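Local coordinates for protein nidogen-1 (Mus musculus, PDB 1GL4) that binds laminin tightly in basement membranes, and also collagen IV and perlecan, the last through its G2 beta-barrel domain, at residues Asp121-Ile129 and Pro243-Leu251. Sequence-based numbering, arbitrary orientation.
Sequences DGFKNGFSI and PALPSTQQL
In the nidogen G2 beta-barrel domain, the loop Gly122-Lys124 leading into helix 126-130 meets the start of strand 248-261, from which Gln249 reaches across to Lys124, and the loop before it. The amide nitrogen NE2 of Gln249 donates to the backbone O of Lys124 at 3.1 Å, lying in the carbonyl plane with an N-H...O angle of 154°. With CG anti to the carbonyl carbon (chi1 -62°) and the chain extended beyond it, the glutamine spans the gap between two backbones. Its aliphatic part also serves: CG meets the edge of the Phe123 ring, 3.8 Å from CD2, while the amide plane stands nearly perpendicular to the ring, at 83°. Pro246 approaches the Phe123 ring obliquely, its CG 4.1 Å from CE2 of Phe123. Leu245 divides its branches: CD1 packs 3.9 Å from CG2 of Ile129, whereas CD2 lies 4.0 Å from CD of Lys124, whose aliphatic chain crosses the leucine at about a right angle. The first turn of helix 126-130 is capped by Asn125, whose OD1 accepts from Ser128 N at 3.0 Å; Glu119 in turn receives bonds from Asn125 N and Ser128 OG. Pro277, beyond strand 266-276, also touches Phe123. An alanine in place of Gln249 would probably leave the Lys124 carbonyl without this amide donor and open a gap beside the Phe123 edge. The glutamine thus supplies the one hydrogen bond between the two segments, while its methylene CG, with Leu245 and Pro246, adds the apolar contact.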
ATOM      1  N   ASP A 121       1.430  15.095 -14.117  1.00 35.77           N
ATOM      2  CA  ASP A 121       1.716  15.427 -15.512  1.00 37.12           C
ATOM      3  C   ASP A 121       1.256  14.321 -16.453  1.00 35.06           C
ATOM      4  O   ASP A 121       0.094  13.922 -16.431  1.00 36.06           O
ATOM      5  CB  ASP A 121       3.219  15.678 -15.701  1.00 39.84           C
ATOM      6  CG  ASP A 121       3.706  16.911 -14.957  1.00 43.47           C
ATOM      7  OD1 ASP A 121       3.200  18.019 -15.244  1.00 45.43           O
ATOM      8  OD2 ASP A 121       4.594  16.775 -14.087  1.00 45.40           O
ATOM      9  N   GLY A 122       2.168  13.829 -17.284  1.00 32.95           N
ATOM     10  CA  GLY A 122       1.813  12.765 -18.206  1.00 31.73           C
ATOM     11  C   GLY A 122       2.378  11.420 -17.784  1.00 30.74           C
ATOM     12  O   GLY A 122       3.042  10.745 -18.577  1.00 31.96           O
ATOM     13  N   PHE A 123       2.125  11.025 -16.536  1.00 26.58           N
ATOM     14  CA  PHE A 123       2.626   9.749 -16.028  1.00 23.03           C
ATOM     15  C   PHE A 123       1.516   8.897 -15.420  1.00 22.35           C
ATOM     16  O   PHE A 123       0.591   9.420 -14.801  1.00 22.55           O
ATOM     17  CB  PHE A 123       3.742  10.000 -15.011  1.00 23.18           C
ATOM     18  CG  PHE A 123       4.931  10.704 -15.601  1.00 23.76           C
ATOM     19  CD1 PHE A 123       4.870  12.058 -15.909  1.00 24.30           C
ATOM     20  CD2 PHE A 123       6.080   9.994 -15.936  1.00 24.75           C
ATOM     21  CE1 PHE A 123       5.932  12.697 -16.552  1.00 23.83           C
ATOM     22  CE2 PHE A 123       7.149  10.621 -16.578  1.00 25.30           C
ATOM     23  CZ  PHE A 123       7.071  11.976 -16.888  1.00 24.65           C
ATOM     24  N   LYS A 124       1.618   7.580 -15.598  1.00 18.85           N
ATOM     25  CA  LYS A 124       0.606   6.648 -15.100  1.00 19.11           C
ATOM     26  C   LYS A 124       1.090   5.798 -13.924  1.00 17.34           C
ATOM     27  O   LYS A 124       2.261   5.410 -13.880  1.00 16.74           O
ATOM     28  CB  LYS A 124       0.172   5.715 -16.236  1.00 18.41           C
ATOM     29  CG  LYS A 124      -0.282   6.436 -17.490  1.00 21.31           C
ATOM     30  CD  LYS A 124      -0.828   5.468 -18.514  1.00 23.56           C
ATOM     31  CE  LYS A 124      -1.589   6.214 -19.605  1.00 25.39           C
ATOM     32  NZ  LYS A 124      -2.350   5.273 -20.464  1.00 25.78           N
ATOM     33  N   ASN A 125       0.196   5.507 -12.978  1.00 16.04           N
ATOM     34  CA  ASN A 125       0.570   4.667 -11.836  1.00 14.33           C
ATOM     35  C   ASN A 125       0.434   3.199 -12.232  1.00 13.36           C
ATOM     36  O   ASN A 125       0.028   2.894 -13.351  1.00 14.17           O
ATOM     37  CB  ASN A 125      -0.291   4.962 -10.590  1.00 12.94           C
ATOM     38  CG  ASN A 125      -1.785   4.807 -10.839  1.00 14.71           C
ATOM     39  OD1 ASN A 125      -2.213   4.009 -11.675  1.00 12.98           O
ATOM     40  ND2 ASN A 125      -2.592   5.564 -10.084  1.00 10.03           N
ATOM     41  N   GLY A 126       0.771   2.297 -11.314  1.00 11.07           N
ATOM     42  CA  GLY A 126       0.707   0.875 -11.604  1.00 12.56           C
ATOM     43  C   GLY A 126      -0.622   0.324 -12.098  1.00 12.85           C
ATOM     44  O   GLY A 126      -0.651  -0.547 -12.979  1.00 11.99           O
ATOM     45  N   PHE A 127      -1.725   0.808 -11.535  1.00 12.44           N
ATOM     46  CA  PHE A 127      -3.035   0.320 -11.946  1.00 12.20           C
ATOM     47  C   PHE A 127      -3.390   0.757 -13.360  1.00 11.68           C
ATOM     48  O   PHE A 127      -3.946  -0.024 -14.131  1.00 14.28           O
ATOM     49  CB  PHE A 127      -4.134   0.789 -10.991  1.00 11.58           C
ATOM     50  CG  PHE A 127      -5.442   0.090 -11.216  1.00 10.47           C
ATOM     51  CD1 PHE A 127      -5.589  -1.252 -10.870  1.00 10.85           C
ATOM     52  CD2 PHE A 127      -6.501   0.745 -11.837  1.00 12.53           C
ATOM     53  CE1 PHE A 127      -6.773  -1.936 -11.141  1.00 14.28           C
ATOM     54  CE2 PHE A 127      -7.693   0.072 -12.117  1.00 13.61           C
ATOM     55  CZ  PHE A 127      -7.829  -1.270 -11.769  1.00 14.40           C
ATOM     56  N   SER A 128      -3.071   2.001 -13.706  1.00 12.94           N
ATOM     57  CA  SER A 128      -3.356   2.492 -15.050  1.00 11.57           C
ATOM     58  C   SER A 128      -2.615   1.652 -16.088  1.00 12.91           C
ATOM     59  O   SER A 128      -3.164   1.331 -17.142  1.00 13.26           O
ATOM     60  CB  SER A 128      -2.956   3.967 -15.184  1.00 11.03           C
ATOM     61  OG  SER A 128      -3.863   4.817 -14.481  1.00 11.15           O
ATOM     62  N   ILE A 129      -1.378   1.273 -15.779  1.00 12.13           N
ATOM     63  CA  ILE A 129      -0.574   0.469 -16.704  1.00 11.67           C
ATOM     64  C   ILE A 129      -0.959  -1.016 -16.792  1.00 11.99           C
ATOM     65  O   ILE A 129      -1.039  -1.568 -17.890  1.00 13.10           O
ATOM     66  CB  ILE A 129       0.928   0.544 -16.330  1.00 12.77           C
ATOM     67  CG1 ILE A 129       1.432   1.983 -16.487  1.00 11.69           C
ATOM     68  CG2 ILE A 129       1.746  -0.414 -17.208  1.00 13.27           C
ATOM     69  CD1 ILE A 129       2.803   2.213 -15.871  1.00 14.11           C
ATOM     70  N   PRO A 243       0.308   5.819 -27.939  1.00 41.36           N
ATOM     71  CA  PRO A 243       1.494   6.480 -27.382  1.00 38.45           C
ATOM     72  C   PRO A 243       2.289   5.550 -26.470  1.00 35.04           C
ATOM     73  O   PRO A 243       1.722   4.890 -25.602  1.00 35.19           O
ATOM     74  CB  PRO A 243       0.902   7.660 -26.618  1.00 39.24           C
ATOM     75  CG  PRO A 243      -0.349   7.963 -27.382  1.00 40.61           C
ATOM     76  CD  PRO A 243      -0.908   6.590 -27.633  1.00 40.87           C
ATOM     77  N   ALA A 244       3.603   5.509 -26.664  1.00 31.32           N
ATOM     78  CA  ALA A 244       4.462   4.654 -25.856  1.00 28.04           C
ATOM     79  C   ALA A 244       4.617   5.180 -24.432  1.00 25.68           C
ATOM     80  O   ALA A 244       4.645   6.388 -24.207  1.00 24.61           O
ATOM     81  CB  ALA A 244       5.831   4.527 -26.511  1.00 26.95           C
ATOM     82  N   LEU A 245       4.712   4.265 -23.473  1.00 23.01           N
ATOM     83  CA  LEU A 245       4.897   4.647 -22.074  1.00 21.54           C
ATOM     84  C   LEU A 245       6.313   5.187 -21.882  1.00 19.48           C
ATOM     85  O   LEU A 245       7.224   4.835 -22.633  1.00 20.25           O
ATOM     86  CB  LEU A 245       4.689   3.436 -21.163  1.00 20.78           C
ATOM     87  CG  LEU A 245       3.247   2.974 -20.936  1.00 22.21           C
ATOM     88  CD1 LEU A 245       3.241   1.668 -20.163  1.00 22.21           C
ATOM     89  CD2 LEU A 245       2.483   4.054 -20.182  1.00 22.67           C
ATOM     90  N   PRO A 246       6.519   6.046 -20.873  1.00 19.30           N
ATOM     91  CA  PRO A 246       7.854   6.599 -20.629  1.00 18.60           C
ATOM     92  C   PRO A 246       8.831   5.464 -20.340  1.00 17.97           C
ATOM     93  O   PRO A 246       8.458   4.465 -19.721  1.00 17.43           O
ATOM     94  CB  PRO A 246       7.640   7.500 -19.414  1.00 18.90           C
ATOM     95  CG  PRO A 246       6.207   7.921 -19.552  1.00 19.71           C
ATOM     96  CD  PRO A 246       5.533   6.632 -19.948  1.00 18.65           C
ATOM     97  N   SER A 247      10.072   5.612 -20.793  1.00 17.21           N
ATOM     98  CA  SER A 247      11.075   4.580 -20.564  1.00 17.40           C
ATOM     99  C   SER A 247      11.489   4.533 -19.092  1.00 16.38           C
ATOM    100  O   SER A 247      11.939   3.497 -18.602  1.00 15.24           O
ATOM    101  CB  SER A 247      12.297   4.814 -21.463  1.00 18.99           C
ATOM    102  OG  SER A 247      12.717   6.166 -21.424  1.00 23.07           O
ATOM    103  N   THR A 248      11.323   5.652 -18.393  1.00 14.40           N
ATOM    104  CA  THR A 248      11.666   5.735 -16.975  1.00 13.38           C
ATOM    105  C   THR A 248      10.702   6.659 -16.229  1.00 14.10           C
ATOM    106  O   THR A 248      10.426   7.770 -16.683  1.00 14.63           O
ATOM    107  CB  THR A 248      13.094   6.282 -16.766  1.00 14.60           C
ATOM    108  OG1 THR A 248      14.030   5.476 -17.490  1.00 13.90           O
ATOM    109  CG2 THR A 248      13.458   6.257 -15.281  1.00 15.49           C
ATOM    110  N   GLN A 249      10.188   6.193 -15.092  1.00 12.87           N
ATOM    111  CA  GLN A 249       9.286   6.994 -14.263  1.00 13.41           C
ATOM    112  C   GLN A 249       9.827   6.995 -12.833  1.00 12.78           C
ATOM    113  O   GLN A 249      10.423   6.018 -12.388  1.00 12.09           O
ATOM    114  CB  GLN A 249       7.861   6.422 -14.292  1.00 15.25           C
ATOM    115  CG  GLN A 249       7.222   6.414 -15.689  1.00 15.97           C
ATOM    116  CD  GLN A 249       5.793   5.899 -15.691  1.00 19.94           C
ATOM    117  OE1 GLN A 249       5.179   5.736 -16.749  1.00 23.77           O
ATOM    118  NE2 GLN A 249       5.254   5.644 -14.509  1.00 19.52           N
ATOM    119  N   GLN A 250       9.621   8.090 -12.113  1.00 12.40           N
ATOM    120  CA  GLN A 250      10.121   8.180 -10.746  1.00 14.74           C
ATOM    121  C   GLN A 250       9.029   8.125  -9.690  1.00 13.43           C
ATOM    122  O   GLN A 250       8.063   8.888  -9.741  1.00 13.74           O
ATOM    123  CB  GLN A 250      10.938   9.464 -10.570  1.00 14.28           C
ATOM    124  CG  GLN A 250      11.385   9.728  -9.140  1.00 16.70           C
ATOM    125  CD  GLN A 250      12.173  11.020  -9.007  1.00 19.13           C
ATOM    126  OE1 GLN A 250      11.966  11.790  -8.071  1.00 20.47           O
ATOM    127  NE2 GLN A 250      13.080  11.258  -9.943  1.00 18.77           N
ATOM    128  N   LEU A 251       9.187   7.210  -8.738  1.00 13.97           N
ATOM    129  CA  LEU A 251       8.229   7.072  -7.648  1.00 13.10           C
ATOM    130  C   LEU A 251       8.807   7.786  -6.427  1.00 13.26           C
ATOM    131  O   LEU A 251       9.920   7.477  -5.987  1.00 10.67           O
ATOM    132  CB  LEU A 251       7.992   5.594  -7.305  1.00 12.83           C
ATOM    133  CG  LEU A 251       6.918   5.305  -6.243  1.00 13.32           C
ATOM    134  CD1 LEU A 251       5.538   5.468  -6.870  1.00 12.25           C
ATOM    135  CD2 LEU A 251       7.068   3.876  -5.694  1.00 11.85           C
TER